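Local atomic coordinates of pyruvate synthase subunit PorC (Thermotoga maritima MSB8, PDB entry 2RAA), a protein that forms the gamma chain of a heterotetrameric pyruvate synthase, which converts pyruvate and CoA to acetyl-CoA and CO2 while reducing ferredoxin. Residues R172-F177 against A188-L193; V134-I139 against N150-G155; F53-A58 against R66-I71; A28-K33 against V89-T94; G108-N113 against T125-K130. One frame throughout, in Å; residues are numbered along the deposited sequence.

Contact 1: R172-F177 against A188-L193; sequences RIEKMF and ANKRAL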
# COMPACT_ATOMS: atom_id res chain seq x y z
N ARG A 172 8.64 6.09 11.84
CA ARG A 172 8.75 4.64 11.81
C ARG A 172 9.90 4.12 10.95
O ARG A 172 10.58 3.16 11.35
CB ARG A 172 7.40 4.02 11.38
CG ARG A 172 6.62 3.57 12.60
CD ARG A 172 7.19 2.21 12.98
NE ARG A 172 7.43 2.03 14.40
CZ ARG A 172 8.05 0.95 14.90
NH1 ARG A 172 8.48 -0.04 14.09
NH2 ARG A 172 8.24 0.85 16.20
N ILE A 173 10.15 4.73 9.80
CA ILE A 173 11.33 4.35 9.00
C ILE A 173 12.59 4.59 9.83
O ILE A 173 13.46 3.73 9.87
CB ILE A 173 11.37 5.08 7.64
CG1 ILE A 173 10.25 4.55 6.73
CG2 ILE A 173 12.71 4.89 6.95
CD1 ILE A 173 10.11 5.33 5.42
N GLU A 174 12.66 5.72 10.53
CA GLU A 174 13.79 6.03 11.43
C GLU A 174 14.01 4.92 12.46
O GLU A 174 15.12 4.44 12.62
CB GLU A 174 13.57 7.38 12.14
CG GLU A 174 13.65 8.64 11.24
CD GLU A 174 13.01 9.93 11.87
OE1 GLU A 174 12.69 9.95 13.09
OE2 GLU A 174 12.81 10.93 11.12
N LYS A 175 12.94 4.48 13.12
CA LYS A 175 13.04 3.44 14.17
C LYS A 175 13.39 2.02 13.67
O LYS A 175 13.99 1.27 14.41
CB LYS A 175 11.77 3.39 15.04
CG LYS A 175 11.62 4.54 16.07
N MSE A 176 13.03 1.65 12.45
CA MSE A 176 13.33 0.30 11.97
C MSE A 176 14.80 0.12 11.57
O MSE A 176 15.27 -1.01 11.37
CB MSE A 176 12.41 -0.06 10.81
CG MSE A 176 10.93 -0.06 11.19
SE MSE A 176 9.79 -0.16 9.63
CE MSE A 176 9.60 -2.19 9.45
N PHE A 177 15.54 1.23 11.45
CA PHE A 177 16.95 1.17 11.04
C PHE A 177 17.93 1.57 12.15
O PHE A 177 17.78 2.59 12.81
CB PHE A 177 17.17 2.03 9.76
CG PHE A 177 16.48 1.47 8.50
CD1 PHE A 177 17.09 0.49 7.73
CD2 PHE A 177 15.23 1.94 8.10
CE1 PHE A 177 16.45 -0.01 6.59
CE2 PHE A 177 14.60 1.44 6.96
CZ PHE A 177 15.20 0.46 6.22
N ALA A 188 17.39 7.20 2.22
CA ALA A 188 17.02 6.62 0.94
C ALA A 188 15.61 6.06 1.04
O ALA A 188 14.80 6.23 0.12
CB ALA A 188 18.00 5.52 0.53
N ASN A 189 15.32 5.40 2.16
CA ASN A 189 14.00 4.82 2.34
C ASN A 189 12.93 5.91 2.50
O ASN A 189 11.76 5.75 2.08
CB ASN A 189 13.98 3.85 3.52
CG ASN A 189 14.61 2.51 3.17
OD1 ASN A 189 13.90 1.54 2.91
ND2 ASN A 189 15.94 2.46 3.16
N LYS A 190 13.31 7.03 3.10
CA LYS A 190 12.35 8.12 3.31
C LYS A 190 12.07 8.79 1.99
O LYS A 190 10.95 9.21 1.75
CB LYS A 190 12.83 9.16 4.36
CG LYS A 190 13.33 8.51 5.68
CD LYS A 190 12.94 9.23 6.96
CE LYS A 190 13.89 10.32 7.37
NZ LYS A 190 13.50 10.78 8.75
N ARG A 191 13.10 8.89 1.15
CA ARG A 191 12.91 9.42 -0.20
C ARG A 191 11.98 8.52 -0.99
O ARG A 191 11.17 8.99 -1.75
CB ARG A 191 14.21 9.53 -0.95
CG ARG A 191 15.06 10.69 -0.52
CD ARG A 191 16.18 10.91 -1.53
NE ARG A 191 17.29 9.96 -1.39
CZ ARG A 191 18.28 10.10 -0.51
NH1 ARG A 191 18.29 11.13 0.32
NH2 ARG A 191 19.25 9.19 -0.45
N ALA A 192 12.14 7.22 -0.84
CA ALA A 192 11.28 6.27 -1.54
C ALA A 192 9.82 6.49 -1.11
O ALA A 192 8.91 6.52 -1.93
CB ALA A 192 11.75 4.83 -1.30
N LEU A 193 9.61 6.73 0.19
CA LEU A 193 8.25 6.97 0.69
C LEU A 193 7.71 8.28 0.10
O LEU A 193 6.65 8.29 -0.49
CB LEU A 193 8.21 6.96 2.21
CG LEU A 193 6.84 7.29 2.84
CD1 LEU A 193 5.87 6.07 2.91
CD2 LEU A 193 7.10 7.85 4.20
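Ile173 fills the buried side of this contact, with its two branches touching different parts of the facing helix. CG2, opposite the backbone N across the CA-CB bond, rests against Asn189 CB at 3.8 Å and against Lys190 CG at 3.9 Å. The other branch ends in CD1, which sits 3.7 Å from Asn189 O and 4.1 Å from Leu193 CB. Thr151 of helix 150-161 also touches both Ile173 and Leu193. The two segments belong to helices 166-176 and 183-199, which follow each other as an antiparallel helical hairpin; their axes approach to 10.1 Å here, with directions 150° apart. Near the turn of the hairpin the Phe177 and Asn189 side chains cross at about a right angle, with ring and amide planes 44° apart and CZ 3.7 Å from OD1. The same amide donates through ND2 to Val185 O, one turn back, which fixes its rotation. Packing gives way to charge on the partly exposed flank. There Lys190 bends at chi2 and chi3 and so brings NZ to OE2 of the extended Glu174, a salt bridge modelled at 2.5 Å, too short for its exact length to be trusted.

Contact 2: V134-I139 against N150-G155; sequences VDATDI and NTPMLG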
# COMPACT_ATOMS: atom_id res chain seq x y z
N VAL A 134 0.97 4.10 -9.55
CA VAL A 134 2.29 4.73 -9.37
C VAL A 134 3.33 3.66 -9.67
O VAL A 134 3.12 2.50 -9.37
CB VAL A 134 2.51 5.24 -7.94
CG1 VAL A 134 2.31 4.11 -6.91
CG2 VAL A 134 3.88 5.98 -7.78
N ASP A 135 4.43 4.05 -10.26
CA ASP A 135 5.49 3.04 -10.62
C ASP A 135 6.42 2.89 -9.43
O ASP A 135 7.52 3.50 -9.36
CB ASP A 135 6.24 3.53 -11.85
CG ASP A 135 7.32 2.60 -12.30
OD1 ASP A 135 7.42 1.48 -11.72
OD2 ASP A 135 8.08 3.03 -13.19
N ALA A 136 5.97 2.11 -8.44
CA ALA A 136 6.67 2.05 -7.15
C ALA A 136 7.94 1.25 -7.32
O ALA A 136 8.96 1.58 -6.73
CB ALA A 136 5.82 1.44 -6.08
N THR A 137 7.88 0.22 -8.14
CA THR A 137 9.11 -0.60 -8.37
C THR A 137 10.30 0.24 -8.77
O THR A 137 11.37 0.14 -8.19
CB THR A 137 8.86 -1.67 -9.41
OG1 THR A 137 7.75 -2.46 -8.93
CG2 THR A 137 10.13 -2.59 -9.63
N ASP A 138 10.08 1.09 -9.78
CA ASP A 138 11.12 1.98 -10.28
C ASP A 138 11.52 3.06 -9.32
O ASP A 138 12.71 3.39 -9.23
CB ASP A 138 10.74 2.57 -11.63
CG ASP A 138 10.91 1.56 -12.80
OD1 ASP A 138 11.92 0.81 -12.85
OD2 ASP A 138 10.02 1.53 -13.68
N ILE A 139 10.57 3.66 -8.59
CA ILE A 139 10.96 4.57 -7.52
C ILE A 139 11.97 3.89 -6.55
O ILE A 139 13.04 4.45 -6.21
CB ILE A 139 9.74 5.10 -6.69
CG1 ILE A 139 8.80 5.93 -7.59
CG2 ILE A 139 10.27 5.90 -5.49
CD1 ILE A 139 7.43 6.62 -6.84
N ASN A 150 7.10 -1.75 -1.75
CA ASN A 150 6.25 -1.55 -0.62
C ASN A 150 6.32 -0.16 -0.01
O ASN A 150 5.28 0.36 0.32
CB ASN A 150 6.40 -2.69 0.40
CG ASN A 150 7.81 -2.81 1.01
OD1 ASN A 150 8.79 -2.30 0.46
ND2 ASN A 150 7.89 -3.48 2.16
N THR A 151 7.51 0.47 0.06
CA THR A 151 7.61 1.79 0.69
C THR A 151 7.00 2.90 -0.16
O THR A 151 6.25 3.74 0.35
CB THR A 151 9.03 2.14 1.13
OG1 THR A 151 9.47 1.15 2.07
CG2 THR A 151 9.09 3.53 1.84
N PRO A 152 7.31 2.93 -1.46
CA PRO A 152 6.56 3.90 -2.26
C PRO A 152 5.06 3.64 -2.27
O PRO A 152 4.27 4.59 -2.35
CB PRO A 152 7.16 3.73 -3.66
CG PRO A 152 8.54 3.17 -3.42
CD PRO A 152 8.32 2.21 -2.27
N MSE A 153 4.63 2.39 -2.21
CA MSE A 153 3.18 2.12 -2.16
C MSE A 153 2.58 2.68 -0.86
O MSE A 153 1.47 3.23 -0.84
CB MSE A 153 2.88 0.64 -2.33
CG MSE A 153 3.16 0.13 -3.72
SE MSE A 153 2.09 0.91 -5.10
CE MSE A 153 0.44 -0.20 -4.88
N LEU A 154 3.33 2.55 0.23
CA LEU A 154 2.88 3.20 1.46
C LEU A 154 2.72 4.68 1.30
O LEU A 154 1.76 5.26 1.77
CB LEU A 154 3.88 2.97 2.58
CG LEU A 154 3.49 1.99 3.64
CD1 LEU A 154 4.64 1.93 4.58
CD2 LEU A 154 2.24 2.55 4.30
N GLY A 155 3.72 5.33 0.72
CA GLY A 155 3.64 6.77 0.51
C GLY A 155 2.47 7.16 -0.37
O GLY A 155 1.71 8.08 -0.08
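The beta-alpha junction where strand 130-134 runs into helix 136-143 packs, through Val134, Ala136 and Ile139, against Pro152 and Met153 in the first turn of helix 150-161. Ala136 is the centre of the contact. Its CB lies 3.6 Å from Pro152 CB and 3.8 Å from Met153 CG, so one methyl is wedged between two successive residues of the opposing helix. With so small a side chain the backbones come close, the CA atoms of Ala136 and Pro152 being 5.2 Å apart. Ile139, one turn further on, slides past the proline ring in the opposite direction and sets CG2 3.8 Å from Pro152 CG. On the strand side of the junction Val134 turns CG1 into the space between its own backbone N and carbonyl carbon (chi1 57°), and this methyl meets the selenium of Met153, a selenomethionine, at 3.7 Å. The Met153 chain is bent at chi2 and chi3, which curls SE back toward Val134 and also brings it to 3.9 Å from Ala136 CB. Polar atoms of the junction find partners away from the helix 150-161 side: Asp135 is the N-cap residue, its OD1 accepting a weak bond from Asp138 N, while Ala136 N is taken by Asn113 OD1 from strand 109-113. All five touching residues are buried and meet almost wholly through carbon and selenium; Pro152 CG also touches the carbonyl oxygen of Ala136. The two segments therefore hold together by close fit and exclusion of water, and the directional bonds lie outside their interface.

Contact 3: F53-A58 against R66-I71; sequences FPEYGA and RAFNRI. With SO4 (sulfate ion), chain B; SO4 (sulfate ion), chain C.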
# COMPACT_ATOMS: atom_id res chain seq x y z
N PHE A 53 -2.77 -7.91 10.08
CA PHE A 53 -2.23 -9.25 10.03
C PHE A 53 -2.15 -9.68 8.59
O PHE A 53 -2.76 -9.03 7.74
CB PHE A 53 -3.16 -10.19 10.77
CG PHE A 53 -4.58 -10.03 10.35
CD1 PHE A 53 -5.35 -8.99 10.88
CD2 PHE A 53 -5.14 -10.87 9.38
CE1 PHE A 53 -6.69 -8.81 10.48
CE2 PHE A 53 -6.46 -10.70 8.97
CZ PHE A 53 -7.24 -9.66 9.52
N PRO A 54 -1.41 -10.76 8.30
CA PRO A 54 -1.41 -11.33 6.97
C PRO A 54 -2.30 -12.56 6.87
O PRO A 54 -2.83 -13.02 7.87
CB PRO A 54 0.06 -11.73 6.78
CG PRO A 54 0.66 -11.79 8.21
CD PRO A 54 -0.46 -11.47 9.16
N GLU A 55 -2.49 -13.04 5.64
CA GLU A 55 -3.14 -14.33 5.34
C GLU A 55 -2.42 -14.99 4.16
O GLU A 55 -2.52 -14.52 3.03
CB GLU A 55 -4.64 -14.19 5.04
CG GLU A 55 -5.56 -14.21 6.28
CD GLU A 55 -7.06 -14.25 5.93
OE1 GLU A 55 -7.38 -14.47 4.73
OE2 GLU A 55 -7.90 -14.06 6.85
N TYR A 56 -1.67 -16.05 4.45
CA TYR A 56 -0.94 -16.81 3.42
C TYR A 56 -1.65 -18.12 3.05
O TYR A 56 -2.69 -18.48 3.62
CB TYR A 56 0.48 -17.16 3.90
CG TYR A 56 1.39 -15.99 4.21
CD1 TYR A 56 2.22 -15.44 3.23
CD2 TYR A 56 1.46 -15.47 5.50
CE1 TYR A 56 3.07 -14.36 3.52
CE2 TYR A 56 2.32 -14.40 5.81
CZ TYR A 56 3.11 -13.85 4.82
OH TYR A 56 3.95 -12.80 5.13
N GLY A 57 -1.08 -18.81 2.06
CA GLY A 57 -1.44 -20.18 1.66
C GLY A 57 -0.29 -20.66 0.78
O GLY A 57 -0.49 -21.03 -0.38
N ALA A 58 0.91 -20.62 1.35
CA ALA A 58 2.15 -20.85 0.61
C ALA A 58 3.00 -21.95 1.24
O ALA A 58 4.21 -21.78 1.42
CB ALA A 58 2.95 -19.55 0.54
N ARG A 66 -2.35 -11.90 1.07
CA ARG A 66 -3.04 -10.67 1.43
C ARG A 66 -2.48 -10.20 2.80
O ARG A 66 -1.92 -10.98 3.57
CB ARG A 66 -4.57 -10.86 1.48
CG ARG A 66 -5.08 -12.04 0.66
CD ARG A 66 -6.51 -11.92 0.07
NE ARG A 66 -7.60 -12.17 1.02
CZ ARG A 66 -8.05 -13.37 1.41
NH1 ARG A 66 -7.49 -14.49 0.96
NH2 ARG A 66 -9.05 -13.45 2.28
N ALA A 67 -2.60 -8.91 3.06
CA ALA A 67 -2.36 -8.35 4.39
C ALA A 67 -3.58 -7.42 4.59
O ALA A 67 -4.29 -7.16 3.63
CB ALA A 67 -1.06 -7.59 4.45
N PHE A 68 -3.83 -6.93 5.80
CA PHE A 68 -5.00 -6.15 6.10
C PHE A 68 -4.67 -5.13 7.14
O PHE A 68 -3.90 -5.41 7.99
CB PHE A 68 -6.06 -7.07 6.72
CG PHE A 68 -6.41 -8.26 5.86
CD1 PHE A 68 -5.70 -9.44 5.94
CD2 PHE A 68 -7.46 -8.20 4.96
CE1 PHE A 68 -6.04 -10.51 5.11
CE2 PHE A 68 -7.78 -9.28 4.15
CZ PHE A 68 -7.07 -10.40 4.21
N ASN A 69 -5.26 -3.94 7.08
CA ASN A 69 -5.19 -2.96 8.15
C ASN A 69 -6.59 -2.51 8.47
O ASN A 69 -7.40 -2.33 7.55
CB ASN A 69 -4.40 -1.70 7.80
CG ASN A 69 -2.93 -1.96 7.61
OD1 ASN A 69 -2.53 -2.18 6.50
ND2 ASN A 69 -2.12 -1.92 8.67
N ARG A 70 -6.86 -2.37 9.77
CA ARG A 70 -8.01 -1.66 10.28
C ARG A 70 -7.43 -0.61 11.17
O ARG A 70 -6.53 -0.90 11.97
CB ARG A 70 -8.92 -2.56 11.06
CG ARG A 70 -9.48 -3.71 10.22
CD ARG A 70 -10.69 -4.32 10.90
NE ARG A 70 -11.45 -5.21 10.03
CZ ARG A 70 -11.32 -6.54 9.99
NH1 ARG A 70 -10.46 -7.19 10.79
NH2 ARG A 70 -12.06 -7.25 9.15
N ILE A 71 -7.85 0.63 10.93
CA ILE A 71 -7.35 1.77 11.69
C ILE A 71 -8.60 2.55 12.15
O ILE A 71 -9.38 2.92 11.33
CB ILE A 71 -6.47 2.63 10.84
CG1 ILE A 71 -5.19 1.86 10.47
CG2 ILE A 71 -6.15 3.90 11.59
CD1 ILE A 71 -4.47 2.41 9.33
S SO4 B . 5.65 -10.36 2.57
O1 SO4 B . 4.39 -10.01 1.95
O2 SO4 B . 6.66 -10.31 1.51
O3 SO4 B . 6.07 -9.36 3.56
O4 SO4 B . 5.45 -11.68 3.16
S SO4 C . -15.03 -6.22 6.92
O1 SO4 C . -16.48 -6.36 6.83
O2 SO4 C . -14.59 -5.56 5.68
O3 SO4 C . -14.75 -5.38 8.08
O4 SO4 C . -14.44 -7.55 7.05
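Arg66 O accepts one hydrogen bond and one CA-H...O contact: Glu55 N donates at 3.0 Å, from above the carbonyl plane, and Pro54 CA approaches to 3.5 Å. The return bond runs from Arg66 N to Glu55 O, making this an antiparallel hydrogen-bonded pair, whereas the bonds between Phe53 and Phe68 are weak. The rings of these two phenylalanines also meet, nearly parallel at 24° but slid so far that they barely overlap; Phe68 CB sits over the Phe53 face, 4.2 Å from its centroid. Replacing Phe53 by alanine would probably leave Phe68 CB and CD1 without the ring they lie against. Glu55 sets OE1 over a face of the Arg66 guanidinium, 3.1 Å from NH2; the planes are almost perpendicular, and the bridge is one of charge alone. Arg70 NH1, bonded to Gln51, comes to the edge of the Phe53 ring, while NH2 makes weak bonds to one sulfate ion; Tyr56 OH donates to O4 of another at 2.7 Å. This beta hairpin puts strand 50-55, outermost in this chain, beside strand 64-72, which also pairs with strand 19-27; helix 32-45 packs on the sheet face carrying Pro54 and Ala67.

Contact 4: A28-K33 against V89-T94; sequences AGQGAK and VVIDET. With SO4 (sulfate ion), chain B.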
# COMPACT_ATOMS: atom_id res chain seq x y z
N ALA A 28 4.33 -13.34 -1.77
CA ALA A 28 5.37 -13.59 -0.78
C ALA A 28 6.74 -13.06 -1.26
O ALA A 28 7.28 -13.56 -2.25
CB ALA A 28 5.47 -15.07 -0.51
N GLY A 29 7.27 -12.06 -0.54
CA GLY A 29 8.56 -11.44 -0.84
C GLY A 29 8.49 -9.97 -1.22
O GLY A 29 9.50 -9.25 -1.13
N GLN A 30 7.30 -9.50 -1.59
CA GLN A 30 7.14 -8.13 -2.06
C GLN A 30 6.87 -7.11 -0.95
O GLN A 30 6.80 -5.89 -1.19
CB GLN A 30 6.06 -8.12 -3.13
CG GLN A 30 6.45 -8.89 -4.37
CD GLN A 30 5.29 -9.13 -5.31
OE1 GLN A 30 4.14 -8.94 -4.95
NE2 GLN A 30 5.60 -9.58 -6.52
N GLY A 31 6.68 -7.59 0.27
CA GLY A 31 6.62 -6.71 1.44
C GLY A 31 5.27 -6.16 1.87
O GLY A 31 5.24 -5.17 2.60
N ALA A 32 4.17 -6.79 1.45
CA ALA A 32 2.84 -6.37 1.84
C ALA A 32 2.71 -6.49 3.35
O ALA A 32 2.18 -5.57 3.97
CB ALA A 32 1.73 -7.18 1.11
N LYS A 33 3.25 -7.56 3.95
CA LYS A 33 3.09 -7.74 5.40
C LYS A 33 3.84 -6.64 6.16
O LYS A 33 3.28 -6.00 7.06
CB LYS A 33 3.53 -9.15 5.84
CG LYS A 33 3.64 -9.38 7.39
CD LYS A 33 4.26 -10.76 7.77
N VAL A 89 -5.08 -2.40 -2.34
CA VAL A 89 -3.73 -2.03 -2.73
C VAL A 89 -3.11 -3.24 -3.38
O VAL A 89 -3.04 -4.29 -2.78
CB VAL A 89 -2.87 -1.63 -1.51
CG1 VAL A 89 -1.47 -1.28 -1.92
CG2 VAL A 89 -3.50 -0.49 -0.75
N VAL A 90 -2.70 -3.11 -4.63
CA VAL A 90 -2.17 -4.24 -5.38
C VAL A 90 -0.74 -3.89 -5.75
O VAL A 90 -0.50 -3.08 -6.61
CB VAL A 90 -3.06 -4.56 -6.62
CG1 VAL A 90 -2.43 -5.63 -7.48
CG2 VAL A 90 -4.46 -4.99 -6.16
N ILE A 91 0.21 -4.50 -5.08
CA ILE A 91 1.59 -4.13 -5.26
C ILE A 91 2.25 -4.93 -6.37
O ILE A 91 3.45 -4.70 -6.65
CB ILE A 91 2.41 -4.22 -3.93
CG1 ILE A 91 2.65 -5.65 -3.47
CG2 ILE A 91 1.73 -3.41 -2.82
CD1 ILE A 91 3.58 -5.71 -2.30
N ASP A 92 1.51 -5.86 -6.99
CA ASP A 92 2.01 -6.60 -8.17
C ASP A 92 0.94 -6.65 -9.24
O ASP A 92 -0.01 -7.41 -9.09
CB ASP A 92 2.43 -8.00 -7.75
CG ASP A 92 2.92 -8.83 -8.93
OD1 ASP A 92 2.73 -8.44 -10.10
OD2 ASP A 92 3.51 -9.88 -8.67
N GLU A 93 1.10 -5.88 -10.33
CA GLU A 93 0.02 -5.72 -11.35
C GLU A 93 -0.51 -7.06 -11.85
O GLU A 93 -1.65 -7.23 -12.23
CB GLU A 93 0.46 -4.85 -12.53
CG GLU A 93 1.73 -5.31 -13.25
CD GLU A 93 1.96 -4.59 -14.58
OE1 GLU A 93 2.23 -3.33 -14.59
OE2 GLU A 93 1.90 -5.31 -15.61
N THR A 94 0.40 -8.01 -11.84
CA THR A 94 0.13 -9.36 -12.23
C THR A 94 -1.02 -10.04 -11.52
O THR A 94 -1.61 -10.97 -12.05
CB THR A 94 1.37 -10.14 -11.99
OG1 THR A 94 2.01 -10.30 -13.25
CG2 THR A 94 1.07 -11.43 -11.38
S SO4 B . 5.65 -10.36 2.57
O1 SO4 B . 4.39 -10.01 1.95
O2 SO4 B . 6.66 -10.31 1.51
O3 SO4 B . 6.07 -9.36 3.56
O4 SO4 B . 5.45 -11.68 3.16
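The Gln30 amide and the Asp92 carboxylate meet with their planes 59° apart. Asp92 OD2 lies almost in the amide plane and receives a nearly straight hydrogen bond from Gln30 NE2 (3.0 Å, 170°), yet that donor stands above the carboxylate plane. The carboxylate oxygen has a second partner in Arg27 NE, and Gln30 OE1 accepts from Arg27 N, so both flat groups are tied to the same arginine and their rotation is restricted. Beside these polar groups Ile91 swings CG1 between its own N and carbonyl carbon (chi1 71°), which sends CD1 against the loop: it lies 3.4 Å from Gln30 O, 3.6 Å from Gln30 CB and 4.1 Å from Ala32 CB. The loop in turn wraps an anion. Gly29 N and Gly31 N donate to O2 of a sulfate ion at 2.8 and 3.0 Å, and Lys33 N adds weak bonds to O1 and O3. Tyr56 OH also bonds this ion. Both glycines have positive phi, with backbone angles at which a CB would jam against the preceding carbonyl oxygen. The sulfate probably comes from the crystallisation liquor, but a glycine-rich turn at a helix N-terminus is a classic anion site. Residues 28-31 lead from strand 19-27 into helix 32-45, with Gly31 at its N-cap position; segment 89-94 leaves the neighbouring parallel strand 87-90, and helix 150-161 touches Ile91 through Met153.

Contact 5: G108-N113 against T125-K130; sequences GILLVN and TGFNGK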
# COMPACT_ATOMS: atom_id res chain seq x y z
N GLY A 108 -14.69 3.87 -2.92
CA GLY A 108 -13.40 3.38 -2.44
C GLY A 108 -12.29 3.56 -3.46
O GLY A 108 -12.56 4.04 -4.56
N ILE A 109 -11.06 3.15 -3.11
CA ILE A 109 -9.88 3.35 -3.96
C ILE A 109 -9.19 2.07 -4.30
O ILE A 109 -9.01 1.21 -3.47
CB ILE A 109 -8.81 4.27 -3.28
CG1 ILE A 109 -9.40 5.66 -3.04
CG2 ILE A 109 -7.53 4.36 -4.10
CD1 ILE A 109 -8.44 6.66 -2.39
N LEU A 110 -8.78 1.95 -5.55
CA LEU A 110 -7.95 0.85 -5.98
C LEU A 110 -6.60 1.50 -6.29
O LEU A 110 -6.50 2.35 -7.17
CB LEU A 110 -8.55 0.15 -7.18
CG LEU A 110 -7.75 -0.92 -7.88
CD1 LEU A 110 -7.26 -2.01 -6.93
CD2 LEU A 110 -8.64 -1.50 -8.99
N LEU A 111 -5.59 1.12 -5.52
CA LEU A 111 -4.25 1.66 -5.65
C LEU A 111 -3.37 0.54 -6.19
O LEU A 111 -3.41 -0.59 -5.67
CB LEU A 111 -3.76 2.18 -4.28
CG LEU A 111 -2.28 2.57 -4.16
CD1 LEU A 111 -1.91 3.73 -5.10
CD2 LEU A 111 -1.90 2.84 -2.70
N VAL A 112 -2.58 0.83 -7.25
CA VAL A 112 -1.81 -0.20 -7.96
C VAL A 112 -0.40 0.26 -8.32
O VAL A 112 -0.17 1.40 -8.67
CB VAL A 112 -2.54 -0.69 -9.26
CG1 VAL A 112 -1.90 -1.96 -9.83
CG2 VAL A 112 -4.02 -0.97 -8.99
N ASN A 113 0.54 -0.68 -8.21
CA ASN A 113 1.95 -0.50 -8.57
C ASN A 113 1.98 -0.94 -10.00
O ASN A 113 1.95 -2.14 -10.30
CB ASN A 113 2.87 -1.42 -7.73
CG ASN A 113 4.30 -1.48 -8.27
OD1 ASN A 113 4.80 -0.52 -8.82
ND2 ASN A 113 4.97 -2.61 -8.05
N THR A 125 -9.87 -5.48 -13.86
CA THR A 125 -10.64 -5.64 -12.62
C THR A 125 -12.14 -5.45 -12.77
O THR A 125 -12.93 -6.14 -12.10
CB THR A 125 -10.17 -4.61 -11.57
OG1 THR A 125 -10.39 -3.28 -12.07
CG2 THR A 125 -8.69 -4.83 -11.20
N GLY A 126 -12.54 -4.50 -13.61
CA GLY A 126 -13.95 -4.13 -13.75
C GLY A 126 -14.36 -3.13 -12.67
O GLY A 126 -15.55 -2.98 -12.35
N PHE A 127 -13.37 -2.45 -12.11
CA PHE A 127 -13.61 -1.47 -11.10
C PHE A 127 -13.85 -0.07 -11.68
O PHE A 127 -12.95 0.57 -12.26
CB PHE A 127 -12.45 -1.43 -10.10
CG PHE A 127 -12.72 -0.54 -8.92
CD1 PHE A 127 -13.71 -0.88 -8.02
CD2 PHE A 127 -12.02 0.64 -8.75
CE1 PHE A 127 -14.00 -0.05 -6.94
CE2 PHE A 127 -12.29 1.48 -7.68
CZ PHE A 127 -13.28 1.14 -6.77
N ASN A 128 -15.08 0.40 -11.55
CA ASN A 128 -15.42 1.79 -11.80
C ASN A 128 -15.26 2.34 -10.41
O ASN A 128 -15.62 1.66 -9.45
CB ASN A 128 -16.84 1.91 -12.30
CG ASN A 128 -17.12 1.00 -13.47
OD1 ASN A 128 -17.83 -0.00 -13.34
ND2 ASN A 128 -16.51 1.30 -14.63
N GLY A 129 -14.69 3.53 -10.26
CA GLY A 129 -14.31 4.03 -8.92
C GLY A 129 -12.91 4.58 -9.04
O GLY A 129 -12.24 4.32 -10.03
N LYS A 130 -12.45 5.34 -8.05
CA LYS A 130 -11.14 5.96 -8.16
C LYS A 130 -10.07 4.88 -8.26
O LYS A 130 -10.03 3.97 -7.45
CB LYS A 130 -10.86 6.92 -6.99
CG LYS A 130 -9.66 7.84 -7.25
CD LYS A 130 -9.14 8.53 -5.99
CE LYS A 130 -9.98 9.72 -5.58
NZ LYS A 130 -9.45 10.32 -4.32
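Phe127 lies against Leu110 from its first side-chain carbon onward. CB touches Leu110 CD2 at 4.0 Å, a methyl that also lies near CG; CD2 of the ring then meets Leu110 CB at 3.8 Å, and CE2 passes on toward the backbone. At the tip CZ reaches Gly108 O at 3.7 Å, an oxygen that lies in the ring plane at its edge. Because CG stands opposite the backbone N (chi1 -173°), the ring is thrown across to strand 109-113. Gly129 N lies over one ring face, and a CB on Gly129 would clash with CZ. With alanine at Phe127 the space beside Leu110 is likely to be left unfilled, and Gly108 O would lose the ring edge. Leu110 also reaches Thr125 tip to tip, with CD2 4.0 Å from OG1; OG1 accepts from Phe127 N at 3.1 Å in an ST turn and is also hydrogen-bonded to Val121 O. Leu110 N donates to Lys130 O at 3.0 Å, in the carbonyl plane, and the Ile109 and Lys130 side chains lie alongside. Strand 109-113, helix 118-125 and strand 130-134 form a beta-alpha-beta crossover between adjacent parallel strands; this contact closes its return loop.

In the fold
Contacts 3, 4 and 5 follow the mixed sheet from its outer hairpin inward: contact 3 is nested in the chain loop that contact 4 closes, the two are 11 Å apart between centres, and both touch one sulfate ion. Contact 5 comes next along the chain, on strand 109-113, whose Leu111 and Asn113 bond to Val90 and Ile91 of contact 4. Contact 2 then brings helix 150-161, which packs on a face of the sheet, against the strand 130-134/helix 136-143 junction; Asn113 and Gly31 link it to contacts 5 and 4. Contact 1, last in the chain, touches contact 2 through Leu193 and Asn189 and lies about 27 Å, centre to centre, from contact 5. Helix 150-161 thus connects the helical hairpin with the sheet.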